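Local coordinates for haloacid dehalogenase/epoxide hydrolase family (Corynebacterium glutamicum ATCC 13032, PDB 2PR7), which is functionally uncharacterised, binds a calcium ion and is probably a hydrolase of the haloacid dehalogenase superfamily, at residues V38-D43 against E77-A82; V72-E77 against L96-I101. All blocks are in the same frame, centred on the assembly; numbering follows the deposited sequence.

In the fold
Interaction 1 sets strand 36-41 against helix 77-86, which lies over one side of the central parallel sheet. Interaction 2 ties the loop that leads into this helix to the C-terminal end of strand 94-98, where the calcium ion sits. Their centres are about 7 Å apart, and Glu77 belongs to both. Two hydrogen bonds join them directly: Lys74 NZ to Leu40 O at 2.9 Å, and Asn42 ND2 to Lys74 O, also at 2.9 Å. Leu40 thus gives its side chain to the helix and its carbonyl to the lysine. Its side chain is about 10 Å from the calcium ion, which puts interaction 1 close to the metal site that interaction 2 helps to build.

Interaction 1: V38-D43 against E77-A82; sequences VILSND and EAAFQA
Leu40, pointing from strand 36-41 toward helix 77-86, meets Ala79 with both methyls and Phe80 with CD2. Before it, Val38 and Ile39 fix the strand in the sheet through backbone hydrogen bonds, Val38 with Leu5 and Val7, Ile39 with Lys63 and Leu65. Leu40 holds CG anti to the backbone N (chi1 -179°), which carries the fork out from the sheet toward the helix. Its CD2 does most of the touching: it lies 3.7 Å from CD1 of Phe80, 3.7 Å from the backbone O of Ala79 and 4.3 Å from the CB of Ala79. Phe80 starts out away from the strand, yet its ring swings back to meet the methyl obliquely, the two side chains crossing at about a right angle. Ala79 suits the helix surface here because a lone methyl leaves room for the branched leucine; the CA atoms of Leu40 and Ala79 are 7.8 Å apart. A helix is thus packed on one face of the central parallel sheet of this alpha/beta fold. The side chains meet as apolar groups, CD2 also lying against a backbone carbonyl oxygen, and with all three touching residues buried the contact rests on shape and exclusion of water.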
loop_
_atom_site.group_PDB
_atom_site.type_symbol
_atom_site.label_atom_id
_atom_site.label_comp_id
_atom_site.label_asym_id
_atom_site.label_seq_id
_atom_site.Cartn_x
_atom_site.Cartn_y
_atom_site.Cartn_z
ATOM N N VAL A 38 -3.514 -2.783 -2.454
ATOM C CA VAL A 38 -2.468 -3.788 -2.625
ATOM C C VAL A 38 -1.380 -3.571 -1.591
ATOM O O VAL A 38 -0.967 -2.433 -1.353
ATOM C CB VAL A 38 -1.807 -3.717 -4.017
ATOM C CG1 VAL A 38 -0.797 -4.859 -4.178
ATOM C CG2 VAL A 38 -2.806 -3.811 -5.062
ATOM N N ILE A 39 -0.915 -4.649 -0.970
ATOM C CA ILE A 39 0.300 -4.617 -0.175
ATOM C C ILE A 39 1.401 -5.037 -1.126
ATOM O O ILE A 39 1.315 -6.102 -1.755
ATOM C CB ILE A 39 0.258 -5.577 1.037
ATOM C CG1 ILE A 39 -0.782 -5.095 2.053
ATOM C CG2 ILE A 39 1.643 -5.701 1.666
ATOM C CD1 ILE A 39 -1.018 -5.989 3.235
ATOM N N LEU A 40 2.400 -4.171 -1.260
ATOM C CA LEU A 40 3.581 -4.441 -2.102
ATOM C C LEU A 40 4.749 -4.410 -1.159
ATOM O O LEU A 40 5.144 -3.344 -0.650
ATOM C CB LEU A 40 3.788 -3.441 -3.228
ATOM C CG LEU A 40 4.978 -3.631 -4.177
ATOM C CD1 LEU A 40 4.837 -4.945 -4.971
ATOM C CD2 LEU A 40 5.110 -2.440 -5.086
ATOM N N SER A 41 5.312 -5.588 -0.906
ATOM C CA SER A 41 6.336 -5.718 0.099
ATOM C C SER A 41 7.621 -6.342 -0.458
ATOM O O SER A 41 7.553 -7.360 -1.170
ATOM C CB SER A 41 5.779 -6.609 1.204
ATOM O OG SER A 41 6.739 -6.953 2.186
ATOM N N ASN A 42 8.774 -5.798 -0.063
ATOM C CA ASN A 42 10.050 -6.414 -0.373
ATOM C C ASN A 42 10.270 -7.415 0.762
ATOM O O ASN A 42 10.649 -7.015 1.855
ATOM C CB ASN A 42 11.192 -5.403 -0.404
ATOM C CG ASN A 42 11.273 -4.631 -1.733
ATOM O OD1 ASN A 42 10.469 -4.828 -2.637
ATOM N ND2 ASN A 42 12.271 -3.744 -1.854
ATOM N N ASP A 43 10.045 -8.692 0.491
ATOM C CA ASP A 43 9.986 -9.732 1.518
ATOM C C ASP A 43 10.243 -11.027 0.747
ATOM O O ASP A 43 9.849 -11.134 -0.415
ATOM C CB ASP A 43 8.615 -9.796 2.186
ATOM C CG ASP A 43 8.565 -10.817 3.335
ATOM O OD1 ASP A 43 8.795 -10.418 4.509
ATOM O OD2 ASP A 43 8.325 -12.017 3.120
ATOM N N GLU A 77 10.495 -0.082 -11.369
ATOM C CA GLU A 77 9.209 0.256 -11.971
ATOM C C GLU A 77 8.327 -0.997 -12.123
ATOM O O GLU A 77 7.126 -0.943 -11.908
ATOM C CB GLU A 77 9.411 0.948 -13.317
ATOM C CG GLU A 77 8.120 1.224 -14.031
ATOM C CD GLU A 77 8.304 2.108 -15.260
ATOM O OE1 GLU A 77 9.278 2.888 -15.288
ATOM O OE2 GLU A 77 7.444 2.032 -16.171
ATOM N N ALA A 78 8.933 -2.117 -12.522
ATOM C CA ALA A 78 8.216 -3.401 -12.660
ATOM C C ALA A 78 7.435 -3.862 -11.420
ATOM O O ALA A 78 6.360 -4.473 -11.536
ATOM C CB ALA A 78 9.173 -4.498 -13.150
ATOM N N ALA A 79 7.959 -3.545 -10.237
ATOM C CA ALA A 79 7.310 -3.897 -8.987
ATOM C C ALA A 79 6.050 -3.051 -8.872
ATOM O O ALA A 79 4.961 -3.556 -8.559
ATOM C CB ALA A 79 8.248 -3.649 -7.829
ATOM N N PHE A 80 6.172 -1.743 -9.092
ATOM C CA PHE A 80 4.972 -0.878 -9.043
ATOM C C PHE A 80 3.932 -1.233 -10.092
ATOM O O PHE A 80 2.723 -1.239 -9.800
ATOM C CB PHE A 80 5.365 0.602 -9.126
ATOM C CG PHE A 80 6.322 1.023 -8.049
ATOM C CD1 PHE A 80 6.012 0.808 -6.727
ATOM C CD2 PHE A 80 7.541 1.588 -8.345
ATOM C CE1 PHE A 80 6.869 1.172 -5.728
ATOM C CE2 PHE A 80 8.415 1.939 -7.340
ATOM C CZ PHE A 80 8.073 1.709 -6.032
ATOM N N GLN A 81 4.416 -1.563 -11.292
ATOM C CA GLN A 81 3.567 -1.966 -12.407
ATOM C C GLN A 81 2.785 -3.216 -12.052
ATOM O O GLN A 81 1.598 -3.332 -12.382
ATOM C CB GLN A 81 4.409 -2.213 -13.657
ATOM C CG GLN A 81 3.584 -2.488 -14.915
ATOM C CD GLN A 81 2.781 -1.297 -15.353
ATOM O OE1 GLN A 81 1.567 -1.272 -15.194
ATOM N NE2 GLN A 81 3.450 -0.289 -15.885
ATOM N N ALA A 82 3.429 -4.152 -11.360
ATOM C CA ALA A 82 2.762 -5.397 -10.979
ATOM C C ALA A 82 1.633 -5.094 -9.995
ATOM O O ALA A 82 0.540 -5.680 -10.042
ATOM C CB ALA A 82 3.770 -6.373 -10.352
#

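Interaction 2: V72-E77 against L96-I101; sequences VEKPEE and LVDDSI. With CA (calcium ion), chain C.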
loop_
_atom_site.group_PDB
_atom_site.type_symbol
_atom_site.label_atom_id
_atom_site.label_comp_id
_atom_site.label_asym_id
_atom_site.label_seq_id
_atom_site.Cartn_x
_atom_site.Cartn_y
_atom_site.Cartn_z
ATOM N N VAL A 72 10.822 -9.308 -8.781
ATOM C CA VAL A 72 11.223 -7.885 -8.898
ATOM C C VAL A 72 10.968 -7.242 -7.557
ATOM O O VAL A 72 10.160 -7.751 -6.778
ATOM C CB VAL A 72 10.430 -7.141 -10.001
ATOM C CG1 VAL A 72 10.809 -7.675 -11.367
ATOM C CG2 VAL A 72 8.915 -7.238 -9.773
ATOM N N GLU A 73 11.662 -6.145 -7.260
ATOM C CA GLU A 73 11.513 -5.496 -5.987
ATOM C C GLU A 73 11.408 -3.974 -6.137
ATOM O O GLU A 73 11.883 -3.395 -7.100
ATOM C CB GLU A 73 12.660 -5.840 -5.044
ATOM C CG GLU A 73 14.018 -5.472 -5.532
ATOM C CD GLU A 73 15.132 -6.099 -4.672
ATOM O OE1 GLU A 73 14.849 -6.886 -3.743
ATOM O OE2 GLU A 73 16.311 -5.803 -4.951
ATOM N N LYS A 74 10.794 -3.335 -5.161
ATOM C CA LYS A 74 10.810 -1.884 -5.100
ATOM C C LYS A 74 12.269 -1.516 -4.920
ATOM O O LYS A 74 12.967 -2.199 -4.184
ATOM C CB LYS A 74 9.997 -1.406 -3.896
ATOM C CG LYS A 74 8.520 -1.816 -3.942
ATOM C CD LYS A 74 7.774 -1.382 -2.689
ATOM C CE LYS A 74 8.170 -2.130 -1.418
ATOM N NZ LYS A 74 7.470 -1.735 -0.217
ATOM N N PRO A 75 12.712 -0.397 -5.496
ATOM C CA PRO A 75 11.965 0.619 -6.255
ATOM C C PRO A 75 11.795 0.415 -7.768
ATOM O O PRO A 75 11.378 1.339 -8.459
ATOM C CB PRO A 75 12.748 1.906 -5.943
ATOM C CG PRO A 75 14.155 1.410 -5.889
ATOM C CD PRO A 75 14.078 0.068 -5.206
ATOM N N GLU A 76 12.041 -0.791 -8.266
ATOM C CA GLU A 76 11.954 -1.053 -9.712
ATOM C C GLU A 76 10.570 -0.761 -10.224
ATOM O O GLU A 76 9.573 -1.145 -9.577
ATOM C CB GLU A 76 12.265 -2.510 -10.044
ATOM C CG GLU A 76 13.639 -2.978 -9.604
ATOM C CD GLU A 76 13.923 -4.385 -10.061
ATOM O OE1 GLU A 76 14.590 -4.525 -11.105
ATOM O OE2 GLU A 76 13.467 -5.345 -9.409
ATOM N N GLU A 77 10.495 -0.082 -11.369
ATOM C CA GLU A 77 9.209 0.256 -11.971
ATOM C C GLU A 77 8.327 -0.997 -12.123
ATOM O O GLU A 77 7.126 -0.943 -11.908
ATOM C CB GLU A 77 9.411 0.948 -13.317
ATOM C CG GLU A 77 8.120 1.224 -14.031
ATOM C CD GLU A 77 8.304 2.108 -15.260
ATOM O OE1 GLU A 77 9.278 2.888 -15.288
ATOM O OE2 GLU A 77 7.444 2.032 -16.171
ATOM N N LEU A 96 1.388 5.263 -3.623
ATOM C CA LEU A 96 2.226 4.351 -2.868
ATOM C C LEU A 96 2.475 4.956 -1.485
ATOM O O LEU A 96 2.937 6.115 -1.414
ATOM C CB LEU A 96 3.587 4.143 -3.534
ATOM C CG LEU A 96 4.579 3.342 -2.653
ATOM C CD1 LEU A 96 4.163 1.822 -2.713
ATOM C CD2 LEU A 96 6.053 3.522 -3.029
ATOM N N VAL A 97 2.252 4.187 -0.435
ATOM C CA VAL A 97 2.626 4.590 0.872
ATOM C C VAL A 97 3.761 3.667 1.347
ATOM O O VAL A 97 3.587 2.464 1.446
ATOM C CB VAL A 97 1.409 4.524 1.838
ATOM C CG1 VAL A 97 1.827 4.848 3.337
ATOM C CG2 VAL A 97 0.205 5.367 1.346
ATOM N N ASP A 98 4.897 4.235 1.714
ATOM C CA ASP A 98 6.061 3.416 2.030
ATOM C C ASP A 98 6.962 4.201 2.975
ATOM O O ASP A 98 7.096 5.441 2.862
ATOM C CB ASP A 98 6.802 3.090 0.723
ATOM C CG ASP A 98 7.749 1.875 0.809
ATOM O OD1 ASP A 98 8.733 1.911 1.569
ATOM O OD2 ASP A 98 7.556 0.933 0.029
ATOM N N ASP A 99 7.613 3.483 3.882
ATOM C CA ASP A 99 8.515 4.112 4.851
ATOM C C ASP A 99 9.950 4.309 4.304
ATOM O O ASP A 99 10.802 4.831 5.002
ATOM C CB ASP A 99 8.556 3.341 6.177
ATOM C CG ASP A 99 9.153 1.969 6.031
ATOM O OD1 ASP A 99 8.817 1.326 5.048
ATOM O OD2 ASP A 99 9.970 1.550 6.860
ATOM N N SER A 100 10.193 3.896 3.064
ATOM C CA SER A 100 11.475 4.085 2.399
ATOM C C SER A 100 11.392 5.224 1.400
ATOM O O SER A 100 10.645 5.137 0.407
ATOM C CB SER A 100 11.926 2.845 1.657
ATOM O OG SER A 100 12.952 3.171 0.754
ATOM N N ILE A 101 12.188 6.269 1.639
ATOM C CA ILE A 101 12.174 7.415 0.740
ATOM C C ILE A 101 12.582 7.016 -0.677
ATOM O O ILE A 101 11.989 7.519 -1.636
ATOM C CB ILE A 101 12.998 8.611 1.268
ATOM C CG1 ILE A 101 12.670 9.868 0.443
ATOM C CG2 ILE A 101 14.478 8.273 1.272
ATOM C CD1 ILE A 101 11.171 10.248 0.442
HETATM CA CA CA C . 8.981 -1.002 4.618
HETATM O O HOH W 1 10.179 0.193 2.870
HETATM O O HOH W 2 10.982 -1.397 6.405
HETATM O O HOH W 3 10.768 -2.663 4.520
#
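Lys74 sets out with CG anti to its carbonyl carbon (chi1 -61°) and bends at chi3, while Asp98 holds CG anti to the backbone N (chi1 -160°); the two side chains come at each other from opposite directions. They meet in a buried salt bridge, NZ of Lys74 standing 2.7 Å from OD2 of Asp98. The ammonium reaches this oxygen on its syn side, though 25° out of the carboxylate plane. NZ has a second acceptor, a strand carbonyl, so a lysine long enough to reach inward finds both a charge and a carbonyl to satisfy it.

The carboxylate has its own second partners. Asn103 ND2 donates to OD2, while OD1 takes the backbone N of Ser100 at 2.9 Å on its anti lone pair, making an Asx turn just beyond strand 94-98. A water lying 2.6 Å from Asp98 OD1 donates to it and binds the calcium ion, so Asp98 probably acts in the second shell by orienting a first-shell ligand. Asp99 coordinates directly, its OD1 lying 2.4 Å from the calcium ion; Asp8, Ala10 O and three waters complete the shell. A cis peptide before Pro75 shapes the lysine loop, and Glu76 braces it ahead of helix 77-86, its OE2 accepting from Glu73 N through the anti lone pair. A loop lysine beside paired aspartates at a strand end, with Asp8 just beyond strand 4-7, is characteristic of the metal site of haloacid dehalogenase-like Rossmannoid folds.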